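PDB 1DYP: kappa-carrageenase from Pseudoalteromonas carrageenovora, which catalyses the endohydrolysis of (1->4)-beta-D-linkages between D-galactose 4-sulfate and 3,6-anhydro-D-galactose in kappa-carrageenans, through the glycoside hydrolase family 16 catalytic domain present here. Local coordinates for residues V140-Q145 and D155-V160; P175-N180 and D217-H222. The protein carries 1 engineered substitution. All blocks are in the same frame, centred on the assembly; numbering follows the deposited sequence.

Contact 1 (V140-Q145 and D155-V160); sequences VVELTQ and DLHNIV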
loop_
_atom_site.group_PDB
_atom_site.type_symbol
_atom_site.label_atom_id
_atom_site.label_comp_id
_atom_site.label_asym_id
_atom_site.label_seq_id
_atom_site.Cartn_x
_atom_site.Cartn_y
_atom_site.Cartn_z
ATOM N N VAL A 140 -4.049 4.122 -0.722
ATOM C CA VAL A 140 -4.042 5.581 -0.675
ATOM C C VAL A 140 -3.241 6.084 -1.864
ATOM O O VAL A 140 -3.647 7.015 -2.557
ATOM C CB VAL A 140 -3.433 6.092 0.635
ATOM C CG1 VAL A 140 -3.522 7.614 0.687
ATOM C CG2 VAL A 140 -4.171 5.475 1.815
ATOM N N VAL A 141 -2.095 5.458 -2.092
ATOM C CA VAL A 141 -1.271 5.791 -3.239
ATOM C C VAL A 141 -0.257 4.694 -3.509
ATOM O O VAL A 141 0.237 4.039 -2.593
ATOM C CB VAL A 141 -0.500 7.134 -3.066
ATOM C CG1 VAL A 141 0.537 7.021 -1.953
ATOM C CG2 VAL A 141 0.178 7.503 -4.379
ATOM N N GLU A 142 0.000 4.476 -4.791
ATOM C CA GLU A 142 1.004 3.535 -5.243
ATOM C C GLU A 142 1.760 4.371 -6.253
ATOM O O GLU A 142 1.223 4.756 -7.291
ATOM C CB GLU A 142 0.370 2.309 -5.887
ATOM C CG GLU A 142 -0.020 1.265 -4.860
ATOM C CD GLU A 142 -0.797 0.129 -5.462
ATOM O OE1 GLU A 142 -1.972 0.346 -5.822
ATOM O OE2 GLU A 142 -0.235 -0.978 -5.583
ATOM N N LEU A 143 3.002 4.690 -5.916
ATOM C CA LEU A 143 3.830 5.517 -6.772
ATOM C C LEU A 143 4.708 4.733 -7.724
ATOM O O LEU A 143 4.995 3.552 -7.519
ATOM C CB LEU A 143 4.731 6.409 -5.914
ATOM C CG LEU A 143 4.056 7.457 -5.032
ATOM C CD1 LEU A 143 5.088 8.085 -4.100
ATOM C CD2 LEU A 143 3.408 8.515 -5.910
ATOM N N THR A 144 5.118 5.426 -8.775
ATOM C CA THR A 144 6.033 4.907 -9.772
ATOM C C THR A 144 5.898 3.442 -10.187
ATOM O O THR A 144 6.884 2.709 -10.200
ATOM C CB THR A 144 7.492 5.178 -9.308
ATOM O OG1 THR A 144 7.731 4.550 -8.037
ATOM C CG2 THR A 144 7.716 6.677 -9.149
ATOM N N GLN A 145 4.687 3.012 -10.531
ATOM C CA GLN A 145 4.507 1.637 -10.982
ATOM C C GLN A 145 3.921 1.598 -12.390
ATOM O O GLN A 145 3.529 0.543 -12.882
ATOM C CB GLN A 145 3.621 0.843 -10.015
ATOM C CG GLN A 145 2.170 1.278 -9.949
ATOM C CD GLN A 145 1.306 0.280 -9.195
ATOM O OE1 GLN A 145 1.790 -0.758 -8.735
ATOM N NE2 GLN A 145 0.018 0.586 -9.069
ATOM N N ASP A 155 -5.839 3.276 -6.006
ATOM C CA ASP A 155 -6.765 2.184 -6.270
ATOM C C ASP A 155 -7.440 1.456 -5.106
ATOM O O ASP A 155 -7.239 1.758 -3.920
ATOM C CB ASP A 155 -6.042 1.138 -7.114
ATOM C CG ASP A 155 -5.517 1.700 -8.409
ATOM O OD1 ASP A 155 -6.130 2.665 -8.911
ATOM O OD2 ASP A 155 -4.507 1.185 -8.929
ATOM N N LEU A 156 -8.240 0.462 -5.485
ATOM C CA LEU A 156 -8.978 -0.391 -4.562
ATOM C C LEU A 156 -8.905 -1.833 -5.055
ATOM O O LEU A 156 -8.909 -2.088 -6.259
ATOM C CB LEU A 156 -10.447 0.024 -4.517
ATOM C CG LEU A 156 -10.799 1.432 -4.042
ATOM C CD1 LEU A 156 -12.285 1.666 -4.261
ATOM C CD2 LEU A 156 -10.437 1.595 -2.571
ATOM N N HIS A 157 -8.829 -2.767 -4.113
ATOM C CA HIS A 157 -8.804 -4.192 -4.423
ATOM C C HIS A 157 -9.785 -4.846 -3.463
ATOM O O HIS A 157 -9.960 -4.379 -2.340
ATOM C CB HIS A 157 -7.421 -4.803 -4.185
ATOM C CG HIS A 157 -6.355 -4.284 -5.098
ATOM N ND1 HIS A 157 -5.833 -3.013 -4.991
ATOM C CD2 HIS A 157 -5.691 -4.879 -6.117
ATOM C CE1 HIS A 157 -4.891 -2.849 -5.903
ATOM N NE2 HIS A 157 -4.785 -3.967 -6.600
ATOM N N ASN A 158 -10.424 -5.925 -3.896
ATOM C CA ASN A 158 -11.370 -6.613 -3.032
ATOM C C ASN A 158 -11.786 -7.955 -3.594
ATOM O O ASN A 158 -11.552 -8.256 -4.762
ATOM C CB ASN A 158 -12.637 -5.771 -2.836
ATOM C CG ASN A 158 -13.396 -5.545 -4.135
ATOM O OD1 ASN A 158 -12.984 -4.750 -4.971
ATOM N ND2 ASN A 158 -14.510 -6.258 -4.309
ATOM N N ILE A 159 -12.395 -8.755 -2.728
ATOM C CA ILE A 159 -12.939 -10.048 -3.104
ATOM C C ILE A 159 -14.385 -9.990 -2.637
ATOM O O ILE A 159 -14.653 -9.788 -1.450
ATOM C CB ILE A 159 -12.255 -11.222 -2.386
ATOM C CG1 ILE A 159 -10.805 -11.355 -2.849
ATOM C CG2 ILE A 159 -13.025 -12.514 -2.681
ATOM C CD1 ILE A 159 -10.029 -12.430 -2.112
ATOM N N VAL A 160 -15.316 -10.147 -3.569
ATOM C CA VAL A 160 -16.727 -10.114 -3.228
ATOM C C VAL A 160 -17.427 -11.295 -3.883
ATOM O O VAL A 160 -17.075 -11.704 -4.988
ATOM C CB VAL A 160 -17.391 -8.786 -3.683
ATOM C CG1 VAL A 160 -17.300 -8.641 -5.195
ATOM C CG2 VAL A 160 -18.840 -8.739 -3.225
HETATM O O HOH W 1 -3.110 2.697 -5.698
HETATM O O HOH W 2 -2.916 -0.670 -7.853
#
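Glu142, the proton donor, faces Asp155 and His157 in the active site of the family 16 beta-sandwich. The active-site acids straddle a classic beta bulge between strands 133-139 and 141-142, where Val140 and Val141 both face Phe117 of strand 113-120, and the family motif runs from the nucleophile Glu137 through Asp139 to Glu142. With CG beside its backbone N (chi1 -85°) and the chain extended beyond it, Glu142 carries its carboxylate toward strand 151-162. There OE1 comes within 4.1 Å of Asp155 OD2, the two carboxylate planes turned 84° apart, and two waters bridge the residues. One water donates to Glu142 OE1 at 2.6 Å and accepts from the backbone N of Asp155 at 2.8 Å. A second donates to both acids, 2.5 Å from Glu142 OE1 and 2.7 Å from Asp155 OD2, so OE1 is gripped by two water bonds. The other oxygen of Asp155, OD1, accepts from His179 ND1 and the backbone N of Asn180, which fixes the rotation of that carboxylate. Glu142 OE2 has a long, weak ion pair with Arg234, a residue important for substrate recognition. His157 turns its ring edge to this group, CE1 lying 4.3 Å from Glu142 OE1 and near the second water, while its NE2 is a ligand of a cadmium ion.

Contact 2 (P175-N180 and D217-H222); sequences PQTNHN and DNLYWH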
loop_
_atom_site.group_PDB
_atom_site.type_symbol
_atom_site.label_atom_id
_atom_site.label_comp_id
_atom_site.label_asym_id
_atom_site.label_seq_id
_atom_site.Cartn_x
_atom_site.Cartn_y
_atom_site.Cartn_z
ATOM N N PRO A 175 -11.863 -0.920 -13.510
ATOM C CA PRO A 175 -11.429 0.469 -13.346
ATOM C C PRO A 175 -12.468 1.469 -12.848
ATOM O O PRO A 175 -12.149 2.355 -12.058
ATOM C CB PRO A 175 -10.900 0.827 -14.734
ATOM C CG PRO A 175 -11.756 0.006 -15.632
ATOM C CD PRO A 175 -11.793 -1.324 -14.926
ATOM N N GLN A 176 -13.710 1.336 -13.299
ATOM C CA GLN A 176 -14.737 2.280 -12.887
ATOM C C GLN A 176 -14.973 2.289 -11.380
ATOM O O GLN A 176 -15.206 3.341 -10.793
ATOM C CB GLN A 176 -16.042 1.997 -13.632
ATOM C CG GLN A 176 -17.164 2.965 -13.312
ATOM C CD GLN A 176 -18.261 2.939 -14.356
ATOM O OE1 GLN A 176 -18.215 3.684 -15.337
ATOM N NE2 GLN A 176 -19.245 2.069 -14.160
ATOM N N THR A 177 -14.895 1.123 -10.753
ATOM C CA THR A 177 -15.107 1.039 -9.314
ATOM C C THR A 177 -13.819 0.947 -8.510
ATOM O O THR A 177 -13.796 1.313 -7.335
ATOM C CB THR A 177 -15.954 -0.196 -8.939
ATOM O OG1 THR A 177 -15.425 -1.352 -9.603
ATOM C CG2 THR A 177 -17.407 0.005 -9.332
ATOM N N ASN A 178 -12.745 0.483 -9.142
ATOM C CA ASN A 178 -11.489 0.280 -8.424
ATOM C C ASN A 178 -10.245 1.069 -8.828
ATOM O O ASN A 178 -9.203 0.921 -8.190
ATOM C CB ASN A 178 -11.131 -1.209 -8.466
ATOM C CG ASN A 178 -12.168 -2.086 -7.787
ATOM O OD1 ASN A 178 -13.369 -1.953 -8.026
ATOM N ND2 ASN A 178 -11.705 -3.003 -6.947
ATOM N N HIS A 179 -10.323 1.897 -9.863
ATOM C CA HIS A 179 -9.134 2.634 -10.279
ATOM C C HIS A 179 -9.258 4.143 -10.373
ATOM O O HIS A 179 -10.244 4.672 -10.885
ATOM C CB HIS A 179 -8.634 2.103 -11.632
ATOM C CG HIS A 179 -7.441 2.836 -12.173
ATOM N ND1 HIS A 179 -6.271 2.984 -11.458
ATOM C CD2 HIS A 179 -7.228 3.437 -13.370
ATOM C CE1 HIS A 179 -5.389 3.641 -12.191
ATOM N NE2 HIS A 179 -5.943 3.927 -13.354
ATOM N N ASN A 180 -8.236 4.821 -9.865
ATOM C CA ASN A 180 -8.131 6.275 -9.938
ATOM C C ASN A 180 -6.702 6.524 -10.386
ATOM O O ASN A 180 -5.771 6.381 -9.595
ATOM C CB ASN A 180 -8.328 6.953 -8.578
ATOM C CG ASN A 180 -9.741 6.848 -8.059
ATOM O OD1 ASN A 180 -10.674 7.450 -8.598
ATOM N ND2 ASN A 180 -9.910 6.082 -6.992
ATOM N N ASP A 217 -17.409 5.052 -4.736
ATOM C CA ASP A 217 -18.404 4.739 -3.729
ATOM C C ASP A 217 -17.817 3.594 -2.925
ATOM O O ASP A 217 -17.152 2.711 -3.478
ATOM C CB ASP A 217 -19.715 4.329 -4.386
ATOM C CG ASP A 217 -20.461 5.513 -4.949
ATOM O OD1 ASP A 217 -20.891 6.364 -4.144
ATOM O OD2 ASP A 217 -20.609 5.595 -6.184
ATOM N N ASN A 218 -18.025 3.613 -1.615
ATOM C CA ASN A 218 -17.481 2.552 -0.788
ATOM C C ASN A 218 -18.419 1.360 -0.824
ATOM O O ASN A 218 -19.271 1.196 0.050
ATOM C CB ASN A 218 -17.296 3.013 0.654
ATOM C CG ASN A 218 -16.545 1.996 1.477
ATOM O OD1 ASN A 218 -16.406 0.844 1.066
ATOM N ND2 ASN A 218 -16.062 2.405 2.642
ATOM N N LEU A 219 -18.248 0.532 -1.846
ATOM C CA LEU A 219 -19.078 -0.645 -2.032
ATOM C C LEU A 219 -18.570 -1.854 -1.270
ATOM O O LEU A 219 -19.354 -2.587 -0.658
ATOM C CB LEU A 219 -19.138 -1.009 -3.516
ATOM C CG LEU A 219 -19.596 0.069 -4.498
ATOM C CD1 LEU A 219 -19.411 -0.436 -5.919
ATOM C CD2 LEU A 219 -21.047 0.429 -4.232
ATOM N N TYR A 220 -17.257 -2.055 -1.300
ATOM C CA TYR A 220 -16.656 -3.230 -0.678
ATOM C C TYR A 220 -15.482 -2.967 0.255
ATOM O O TYR A 220 -14.621 -3.830 0.414
ATOM C CB TYR A 220 -16.185 -4.178 -1.784
ATOM C CG TYR A 220 -17.175 -4.336 -2.914
ATOM C CD1 TYR A 220 -18.437 -4.878 -2.685
ATOM C CD2 TYR A 220 -16.855 -3.935 -4.213
ATOM C CE1 TYR A 220 -19.356 -5.019 -3.717
ATOM C CE2 TYR A 220 -17.772 -4.073 -5.255
ATOM C CZ TYR A 220 -19.020 -4.617 -4.997
ATOM O OH TYR A 220 -19.935 -4.771 -6.014
ATOM N N TRP A 221 -15.447 -1.801 0.888
ATOM C CA TRP A 221 -14.331 -1.483 1.765
ATOM C C TRP A 221 -14.764 -1.066 3.168
ATOM O O TRP A 221 -14.465 0.035 3.633
ATOM C CB TRP A 221 -13.468 -0.416 1.080
ATOM C CG TRP A 221 -12.966 -0.931 -0.240
ATOM C CD1 TRP A 221 -11.882 -1.739 -0.441
ATOM C CD2 TRP A 221 -13.631 -0.835 -1.509
ATOM N NE1 TRP A 221 -11.840 -2.165 -1.748
ATOM C CE2 TRP A 221 -12.902 -1.626 -2.425
ATOM C CE3 TRP A 221 -14.776 -0.162 -1.957
ATOM C CZ2 TRP A 221 -13.282 -1.766 -3.764
ATOM C CZ3 TRP A 221 -15.154 -0.300 -3.292
ATOM C CH2 TRP A 221 -14.408 -1.098 -4.178
ATOM N N HIS A 222 -15.472 -1.972 3.839
ATOM C CA HIS A 222 -15.954 -1.722 5.193
ATOM C C HIS A 222 -15.301 -2.658 6.207
ATOM O O HIS A 222 -15.580 -2.582 7.407
ATOM C CB HIS A 222 -17.476 -1.881 5.258
ATOM C CG HIS A 222 -18.216 -1.022 4.282
ATOM N ND1 HIS A 222 -18.579 -1.465 3.028
ATOM C CD2 HIS A 222 -18.635 0.262 4.364
ATOM C CE1 HIS A 222 -19.189 -0.490 2.380
ATOM N NE2 HIS A 222 -19.235 0.570 3.166
HETATM O O HOH W 3 -16.296 1.643 -5.978
#
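Trp221 lays the rim of its six-membered ring, CZ2 and CH2, against the side-chain amide of Asn178. ND2 of Asn178 sits in the indole plane at 3.8 Å from CZ2, and OD1 of Asn178 is 4.1 Å from CH2. Asn178 CG lies anti to the carbonyl carbon (chi1 -62°), which swings the amide to the indole rim. Amide and ring planes are 72° apart, so the amide meets the ring edge steeply instead of stacking on it. The amide is held at both ends: Thr177 OG1 donates to Asn178 OD1 at 2.7 Å, in the carbonyl plane with a C=O...donor angle of 153°, while ND2 serves Asn158 OD1 and Leu156 O on strand 151-162. A leucine in place of Asn178 would probably leave Asn158 OD1 and Leu156 O without this donor and the Thr177 hydroxyl without its acceptor. Thr177 lies on the single helical turn 175-178, which leads into strand 181-183, a partner of strand 151-162 in the family 16 sandwich, and 217-222 is the loop after strand 211-217. Between them, Thr177 CG2 meets Leu219 CD1 at 4.0 Å, the two side chains crossing at about a right angle. A water bridges the backbones, donating to Thr177 O at 2.9 Å and to Asp217 O at 2.9 Å. The loop is shaped by an Asx motif, Asn218 OD1 accepting from Trp221 N at 2.8 Å, and by the return bond from Asn218 ND2 to Trp221 O, whose donor stands above the carbonyl plane. Leu219 CB lies over the centre of the Tyr220 ring, and Tyr220 CB over that of the Trp221 indole. The indole itself is fixed at its polar end by NE1 donating to His157 O.

Overall arrangement
Strand 151-162 ties the two contacts together, their centres about 10 Å apart. Contact 1 lies deep in the chain, about 7 Å from its centre, and is a meeting of acids, waters and a metal-bound histidine at the catalytic site. Contact 2, about 15 Å out and only partly buried, joins a short helix and a loop through an indole edge, an amide and aliphatic tips. Residues 175-180 reach contact 1 directly: Asn178 O accepts from Leu156 N, and the same segment also reaches Asp155. From the other partner of contact 2, Trp221 and Tyr220 pack on Asn158, farther along the strand.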